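Local coordinates for protein DNA polymerase III subunit beta (PDB 4TRT) that probably forms a ring-shaped head-to-tail dimer around DNA that tethers DNA polymerases and other proteins to it, making replication processive, at residues 16-21 with 43-48; 51-56 with 225-230; 246-251 with 302-307. All blocks are in the same frame, centred on the assembly; numbering follows the deposited sequence. Where two conformers were deposited one is given.

Contact 1: 16-21 with 43-48; sequences GLLERV and LTLSGT
Leu-18 carries this contact, lowering its two methyl branches onto strand 42-48 while Val-21, one turn further along helix 8-21, meets the end of that strand. The short axes of helix and strand run nearly alongside one another, 13° apart with their nearest approach at 8.2 Å, and no hydrogen bond joins them. Branch CD2 of Leu-18 lies over the face of the peptide group linking Ser-46 to Gly-47, its CD2 sitting 3.6 Å from Gly-47 N and 3.7 Å from Ser-46 C. A CB at Gly-47 would point at the helix, 3.8 Å from Leu-18 CD2; with none, the methyl rests directly on the peptide. The other branch is less certain. Leu-18 CD1 is modelled closer to Leu-45 CB than two carbons can sit, and chi2 of Leu-18, 148°, is well off a staggered value; the pairing of these leucines is credible, its exact fit doubtful. Val-21 turns CG1 trans to its backbone N (chi1 173°), which directs that methyl to the strand end, where CG1 comes to a loose 4.4 Å from Thr-48 C. The CB of Thr-48 points away from the helix, and OG1 hydrogen-bonds to Leu-50 N in the turn that follows and, beyond it, to Ile-52 O and Asp-53 OD1. The arrangement is the helix-on-sheet layer of a DNA-clamp domain, here the N-terminal one. Strand 42-48 runs between strands 33-38 and 52-59, and the helix spans all three: Leu-18 also touches Leu-34, and Val-21 reaches Ile-52 and Leu-54.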
# COMPACT_ATOMS: atom_id res chain seq x y z
N GLY A 16 -3.83 4.71 18.34
CA GLY A 16 -3.02 4.17 17.25
C GLY A 16 -1.98 3.18 17.74
O GLY A 16 -1.75 2.14 17.10
N LEU A 17 -1.35 3.49 18.86
CA LEU A 17 -0.36 2.59 19.44
C LEU A 17 -1.04 1.32 19.96
O LEU A 17 -0.57 0.21 19.73
CB LEU A 17 0.42 3.28 20.57
CG LEU A 17 1.36 4.44 20.19
CD1 LEU A 17 1.88 5.12 21.46
CD2 LEU A 17 2.53 4.03 19.30
N LEU A 18 -2.16 1.49 20.67
CA LEU A 18 -2.85 0.36 21.29
C LEU A 18 -3.51 -0.56 20.27
O LEU A 18 -3.48 -1.77 20.42
CB LEU A 18 -3.88 0.82 22.32
CG LEU A 18 -3.17 1.06 23.64
CD1 LEU A 18 -3.81 2.18 24.44
CD2 LEU A 18 -3.05 -0.23 24.43
N GLU A 19 -4.06 0.01 19.19
CA GLU A 19 -4.72 -0.81 18.19
C GLU A 19 -3.75 -1.70 17.41
O GLU A 19 -4.15 -2.74 16.89
CB GLU A 19 -5.59 0.03 17.25
CG GLU A 19 -4.88 0.64 16.07
CD GLU A 19 -5.83 1.36 15.12
OE1 GLU A 19 -5.43 2.40 14.57
OE2 GLU A 19 -6.97 0.90 14.91
N ARG A 20 -2.48 -1.32 17.33
CA ARG A 20 -1.50 -2.19 16.69
C ARG A 20 -1.11 -3.40 17.55
O ARG A 20 -0.71 -4.41 17.01
CB ARG A 20 -0.26 -1.43 16.20
CG ARG A 20 -0.48 -0.72 14.87
CD ARG A 20 0.76 0.06 14.47
NE ARG A 20 1.23 0.89 15.59
CZ ARG A 20 2.32 1.65 15.55
NH1 ARG A 20 3.04 1.74 14.44
NH2 ARG A 20 2.68 2.33 16.64
N VAL A 21 -1.25 -3.29 18.88
CA VAL A 21 -0.97 -4.39 19.82
C VAL A 21 -2.20 -5.28 20.08
O VAL A 21 -2.14 -6.51 19.98
CB VAL A 21 -0.48 -3.82 21.17
CG1 VAL A 21 -0.36 -4.91 22.23
CG2 VAL A 21 0.85 -3.11 20.97
N LEU A 43 -6.66 10.06 30.88
CA LEU A 43 -7.09 8.73 30.54
C LEU A 43 -5.86 7.84 30.39
O LEU A 43 -4.88 8.23 29.75
CB LEU A 43 -7.84 8.73 29.20
CG LEU A 43 -8.92 9.78 28.90
CD1 LEU A 43 -9.14 9.84 27.40
CD2 LEU A 43 -10.22 9.48 29.60
N THR A 44 -5.92 6.65 30.96
CA THR A 44 -4.91 5.62 30.71
C THR A 44 -5.56 4.55 29.85
O THR A 44 -6.53 3.93 30.26
CB THR A 44 -4.37 5.06 32.03
OG1 THR A 44 -3.76 6.12 32.76
CG2 THR A 44 -3.32 3.96 31.82
N LEU A 45 -5.03 4.38 28.65
CA LEU A 45 -5.50 3.40 27.68
C LEU A 45 -4.60 2.17 27.76
O LEU A 45 -3.38 2.30 27.66
CB LEU A 45 -5.42 3.99 26.26
CG LEU A 45 -5.98 5.40 26.01
CD1 LEU A 45 -5.61 5.91 24.62
CD2 LEU A 45 -7.49 5.41 26.18
N SER A 46 -5.18 0.98 27.94
CA SER A 46 -4.34 -0.20 28.05
C SER A 46 -4.95 -1.45 27.40
O SER A 46 -6.18 -1.54 27.18
CB SER A 46 -3.98 -0.44 29.53
OG SER A 46 -5.07 -1.02 30.24
N GLY A 47 -4.07 -2.39 27.08
CA GLY A 47 -4.46 -3.67 26.50
C GLY A 47 -3.30 -4.66 26.41
O GLY A 47 -2.17 -4.36 26.80
N THR A 48 -3.60 -5.85 25.90
CA THR A 48 -2.61 -6.90 25.81
C THR A 48 -2.85 -7.73 24.55
O THR A 48 -3.96 -7.75 24.03
CB THR A 48 -2.66 -7.82 27.05
OG1 THR A 48 -1.57 -8.76 27.02
CG2 THR A 48 -3.98 -8.59 27.09

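Contact 2: 51-56 with 225-230; sequences EIDLSC and KMNLKL
Ile-52 and Met-226 meet at the apolar centre of an antiparallel strand pair that makes one continuous sheet out of strands from the N-terminal and central clamp domains. The contact is tight, with Ile-52 CD1 3.4 Å from Met-226 CE. Met-226 runs out extended as far as SD, then bends at chi3 (-81°), which swings CE back across the pair until it lies 4.0 Å from Leu-54 CD1 as well. Further along the same face Ile-52 CG2 touches Leu-228 CB at 4.0 Å, and helices 8-21 and 193-202 cover this face through Val-21, Leu-18 and Glu-198. Between the strands, Asp-53 with Asn-227 and Ser-55 with Lys-225 form hydrogen-bonded pairs, each closed by two backbone bonds; Asn-227 N to Asp-53 O measures 2.9 Å.

On the other face, beside Phe-120, Asn-227 ND2 gives a straight bond (168°) to the anti lone pair of Asp-53 OD2 at 3.1 Å. The acceptor lies in the amide plane, although carboxylate and amide are turned 76° against each other. Both groups have further partners: Asp-53 OD1 also bonds the Thr-48 hydroxyl, Asn-227 OD1 bonds Thr-218 OG1, and ND2 also reaches Ser-119 O. At the polar rim, extended Lys-229 brings NZ to Glu-51 OE1 in a salt bridge modelled at a rather short 2.5 Å. An alanine in place of Glu-51 would probably leave the Lys-229 ammonium without its carboxylate mate and free to swing. Between the backbones of the same two residues, one water donates to Glu-51 O and accepts from Lys-229 N, 2.9 Å from each.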
# COMPACT_ATOMS: atom_id res chain seq x y z
N GLU A 51 1.43 -11.51 24.70
CA GLU A 51 2.92 -11.50 24.72
C GLU A 51 3.45 -10.18 25.28
O GLU A 51 4.47 -10.16 25.96
CB GLU A 51 3.50 -11.76 23.34
CG GLU A 51 3.12 -13.11 22.75
CD GLU A 51 3.50 -14.28 23.65
OE1 GLU A 51 4.57 -14.24 24.31
OE2 GLU A 51 2.71 -15.25 23.72
N ILE A 52 2.76 -9.09 24.98
CA ILE A 52 3.08 -7.82 25.62
C ILE A 52 1.84 -7.17 26.20
O ILE A 52 0.74 -7.43 25.75
CB ILE A 52 3.85 -6.85 24.69
CG1 ILE A 52 2.98 -6.32 23.55
CG2 ILE A 52 5.12 -7.49 24.14
CD1 ILE A 52 3.48 -5.01 22.97
N ASP A 53 2.04 -6.31 27.21
CA ASP A 53 1.00 -5.41 27.69
C ASP A 53 1.47 -4.01 27.38
O ASP A 53 2.65 -3.71 27.46
CB ASP A 53 0.80 -5.48 29.21
CG ASP A 53 0.67 -6.90 29.73
OD1 ASP A 53 0.04 -7.72 29.04
OD2 ASP A 53 1.20 -7.17 30.83
N LEU A 54 0.52 -3.14 27.07
CA LEU A 54 0.82 -1.76 26.72
C LEU A 54 -0.17 -0.83 27.39
O LEU A 54 -1.37 -1.12 27.46
CB LEU A 54 0.76 -1.60 25.20
CG LEU A 54 1.10 -0.25 24.60
CD1 LEU A 54 2.57 0.09 24.84
CD2 LEU A 54 0.77 -0.27 23.12
N SER A 55 0.35 0.30 27.87
CA SER A 55 -0.43 1.33 28.50
C SER A 55 0.02 2.67 27.95
O SER A 55 1.22 2.90 27.82
CB SER A 55 -0.19 1.30 30.00
OG SER A 55 -1.11 2.13 30.65
N CYS A 56 -0.93 3.54 27.63
CA CYS A 56 -0.61 4.88 27.16
C CYS A 56 -1.46 5.90 27.90
O CYS A 56 -2.68 5.76 27.98
CB CYS A 56 -0.85 5.03 25.66
SG CYS A 56 -0.16 6.57 25.01
N LYS A 225 3.92 2.76 28.77
CA LYS A 225 4.52 1.68 29.55
C LYS A 225 4.28 0.36 28.83
O LYS A 225 3.17 0.09 28.38
CB LYS A 225 3.90 1.61 30.94
CG LYS A 225 3.78 2.95 31.65
CD LYS A 225 3.27 2.75 33.07
CE LYS A 225 3.42 3.99 33.94
NZ LYS A 225 2.21 4.83 33.86
N MET A 226 5.31 -0.48 28.72
CA MET A 226 5.17 -1.77 28.04
C MET A 226 5.77 -2.86 28.89
O MET A 226 6.92 -2.74 29.34
CB MET A 226 5.87 -1.75 26.68
CG MET A 226 5.70 -3.04 25.89
SD MET A 226 6.56 -3.09 24.31
CE MET A 226 5.43 -2.20 23.26
N ASN A 227 4.99 -3.93 29.09
CA ASN A 227 5.49 -5.17 29.69
C ASN A 227 5.81 -6.16 28.58
O ASN A 227 5.01 -6.35 27.65
CB ASN A 227 4.45 -5.82 30.63
CG ASN A 227 4.17 -5.00 31.88
OD1 ASN A 227 5.02 -4.23 32.34
ND2 ASN A 227 2.97 -5.20 32.45
N LEU A 228 6.97 -6.80 28.69
CA LEU A 228 7.36 -7.86 27.77
C LEU A 228 8.11 -8.95 28.50
O LEU A 228 8.66 -8.72 29.58
CB LEU A 228 8.23 -7.33 26.65
CG LEU A 228 9.43 -6.50 27.09
CD1 LEU A 228 10.72 -6.89 26.39
CD2 LEU A 228 9.13 -5.01 26.90
N LYS A 229 8.12 -10.13 27.89
CA LYS A 229 8.83 -11.26 28.43
C LYS A 229 10.28 -11.14 28.05
O LYS A 229 10.62 -10.46 27.10
CB LYS A 229 8.29 -12.56 27.84
CG LYS A 229 6.85 -12.85 28.21
CD LYS A 229 6.36 -14.10 27.51
CE LYS A 229 4.87 -14.29 27.72
NZ LYS A 229 4.34 -15.19 26.66
N LEU A 230 11.15 -11.78 28.83
CA LEU A 230 12.56 -11.86 28.51
C LEU A 230 12.91 -13.34 28.33
O LEU A 230 12.32 -14.18 28.99
CB LEU A 230 13.40 -11.30 29.67
CG LEU A 230 13.39 -9.79 29.89
CD1 LEU A 230 14.22 -9.44 31.12
CD2 LEU A 230 13.89 -9.08 28.64
O HOH W 1 7.17 -10.54 25.13

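Contact 3: 246-251 with 302-307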
# COMPACT_ATOMS: atom_id res chain seq x y z
N ILE A 246 41.61 -10.09 8.25
CA ILE A 246 41.07 -9.45 7.07
C ILE A 246 42.15 -9.34 6.00
O ILE A 246 43.24 -8.85 6.28
CB ILE A 246 40.51 -8.06 7.42
CG1 ILE A 246 39.42 -8.19 8.49
CG2 ILE A 246 39.95 -7.35 6.18
CD1 ILE A 246 38.26 -9.14 8.12
N LYS A 247 41.84 -9.82 4.79
CA LYS A 247 42.79 -9.87 3.65
C LYS A 247 42.53 -8.80 2.59
O LYS A 247 43.39 -8.51 1.77
CB LYS A 247 42.70 -11.24 2.94
CG LYS A 247 42.97 -12.48 3.78
CD LYS A 247 44.36 -12.48 4.34
CE LYS A 247 44.68 -13.78 5.08
NZ LYS A 247 45.74 -13.50 6.10
N LEU A 248 41.30 -8.30 2.55
CA LEU A 248 40.89 -7.38 1.50
C LEU A 248 39.81 -6.44 2.05
O LEU A 248 38.87 -6.88 2.70
CB LEU A 248 40.36 -8.16 0.30
CG LEU A 248 39.79 -7.42 -0.92
CD1 LEU A 248 40.84 -6.55 -1.62
CD2 LEU A 248 39.18 -8.43 -1.88
N GLN A 249 39.98 -5.15 1.75
CA GLN A 249 39.08 -4.09 2.19
C GLN A 249 38.63 -3.35 0.96
O GLN A 249 39.46 -3.00 0.12
CB GLN A 249 39.82 -3.13 3.13
CG GLN A 249 39.00 -1.94 3.61
CD GLN A 249 39.85 -0.98 4.41
OE1 GLN A 249 40.46 -1.38 5.40
NE2 GLN A 249 39.93 0.29 3.96
N VAL A 250 37.33 -3.15 0.82
CA VAL A 250 36.77 -2.44 -0.31
C VAL A 250 35.89 -1.34 0.26
O VAL A 250 35.13 -1.58 1.18
CB VAL A 250 35.95 -3.38 -1.22
CG1 VAL A 250 35.17 -2.59 -2.27
CG2 VAL A 250 36.87 -4.39 -1.91
N THR A 251 36.03 -0.12 -0.28
CA THR A 251 35.23 0.99 0.16
C THR A 251 34.51 1.56 -1.07
O THR A 251 35.13 1.75 -2.12
CB THR A 251 36.16 2.05 0.81
OG1 THR A 251 36.79 1.49 1.97
CG2 THR A 251 35.40 3.25 1.18
N VAL A 302 35.53 0.95 -7.09
CA VAL A 302 35.75 0.91 -5.64
C VAL A 302 37.20 1.29 -5.31
O VAL A 302 38.06 1.34 -6.19
CB VAL A 302 35.47 -0.49 -5.04
CG1 VAL A 302 34.02 -0.91 -5.30
CG2 VAL A 302 36.44 -1.54 -5.59
N THR A 303 37.46 1.56 -4.03
CA THR A 303 38.81 1.64 -3.55
C THR A 303 39.07 0.33 -2.86
O THR A 303 38.27 -0.10 -2.03
CB THR A 303 38.94 2.81 -2.57
OG1 THR A 303 38.46 3.99 -3.23
CG2 THR A 303 40.40 3.00 -2.11
N GLN A 304 40.17 -0.34 -3.19
CA GLN A 304 40.47 -1.61 -2.58
C GLN A 304 41.87 -1.56 -2.00
O GLN A 304 42.72 -0.84 -2.50
CB GLN A 304 40.30 -2.77 -3.57
CG GLN A 304 41.25 -2.75 -4.74
CD GLN A 304 41.12 -4.00 -5.57
OE1 GLN A 304 40.42 -4.01 -6.57
NE2 GLN A 304 41.77 -5.08 -5.13
N GLY A 305 42.08 -2.27 -0.89
CA GLY A 305 43.40 -2.44 -0.33
C GLY A 305 43.53 -3.76 0.37
O GLY A 305 42.54 -4.44 0.62
N GLY A 306 44.77 -4.14 0.70
CA GLY A 306 45.01 -5.35 1.50
C GLY A 306 46.01 -6.29 0.87
O GLY A 306 46.68 -5.94 -0.10
N THR A 307 46.13 -7.49 1.42
CA THR A 307 47.17 -8.42 0.96
C THR A 307 46.73 -9.28 -0.24
O THR A 307 47.57 -9.84 -0.92
CB THR A 307 47.71 -9.28 2.12
OG1 THR A 307 46.63 -9.96 2.77
CG2 THR A 307 48.46 -8.40 3.14
O HOH W 2 39.46 0.36 0.71
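Gln-249 with Gly-305 and Thr-251 with Thr-303 are the hydrogen-bonded pairs of an antiparallel ladder whose short strand axes run at 162° to each other, each pair closed by two backbone bonds such as Thr-251 N to Thr-303 O at 2.8 Å. Past them the ladder frays: Thr-307 N reaches Lys-247 O at 2.9 Å, but the bond is bent and weak. Gly-306 lies in this fraying end with backbone angles that suit glycine alone, and a CB there would run into Lys-247 O.

Among the side chains, Val-250 holds the inner face. CG1 is opposite the backbone N (chi1 170°) and so points along the strand pair to Val-302, pressing against its CB at a tight 3.5 Å, whereas CG2 leans on Gln-304 CB at 4.1 Å. Gln-304 takes the position between N and carbonyl carbon (chi1 65°), then extends so that NE2 passes 3.9 Å from Leu-248 CD1. Its amide is held at both ends, OE1 by Gly-283 N and NE2 by Gln-309 O, which fixes the flip of the group. The opposite face is polar. There one water donates to Thr-303 O at 3.0 Å, accepts from Gln-249 NE2 at 3.3 Å and bonds Thr-251 OG1 at 3.2 Å, tying together both strands.

All this takes place at the C-terminal-domain end of a sheet shared with the central domain, where 303-306 is the outermost strand within the chain. Strand 248-253 is flanked on its other side by strand 330-335, where Lys-247 and Leu-248 both face Phe-335 in a classic beta bulge. Val-280 of strand 275-281, which belongs to a different sheet, packs against Leu-248, Val-250 and Gln-304.

From the N terminus the three contacts follow in series, none nested in or crossing another. Contact 1 closes a loop of 21 residues that includes strand 33-38, laying the first helix on N-terminal-domain strands of a sheet that contact 2 extends into the central domain. Contact 2 opens three residues later and closes across 168 residues, joining the N-terminal and central domains edge to edge. These two touch, their centres 10 Å apart, because strands 42-48 and 52-59 are neighbours in one sheet: Leu-45 O lies 2.7 Å from Cys-56 N. Contact 3 spans 50 residues within the C-terminal domain; its nearest atoms are about 32 Å from contact 2, across the chain's centre.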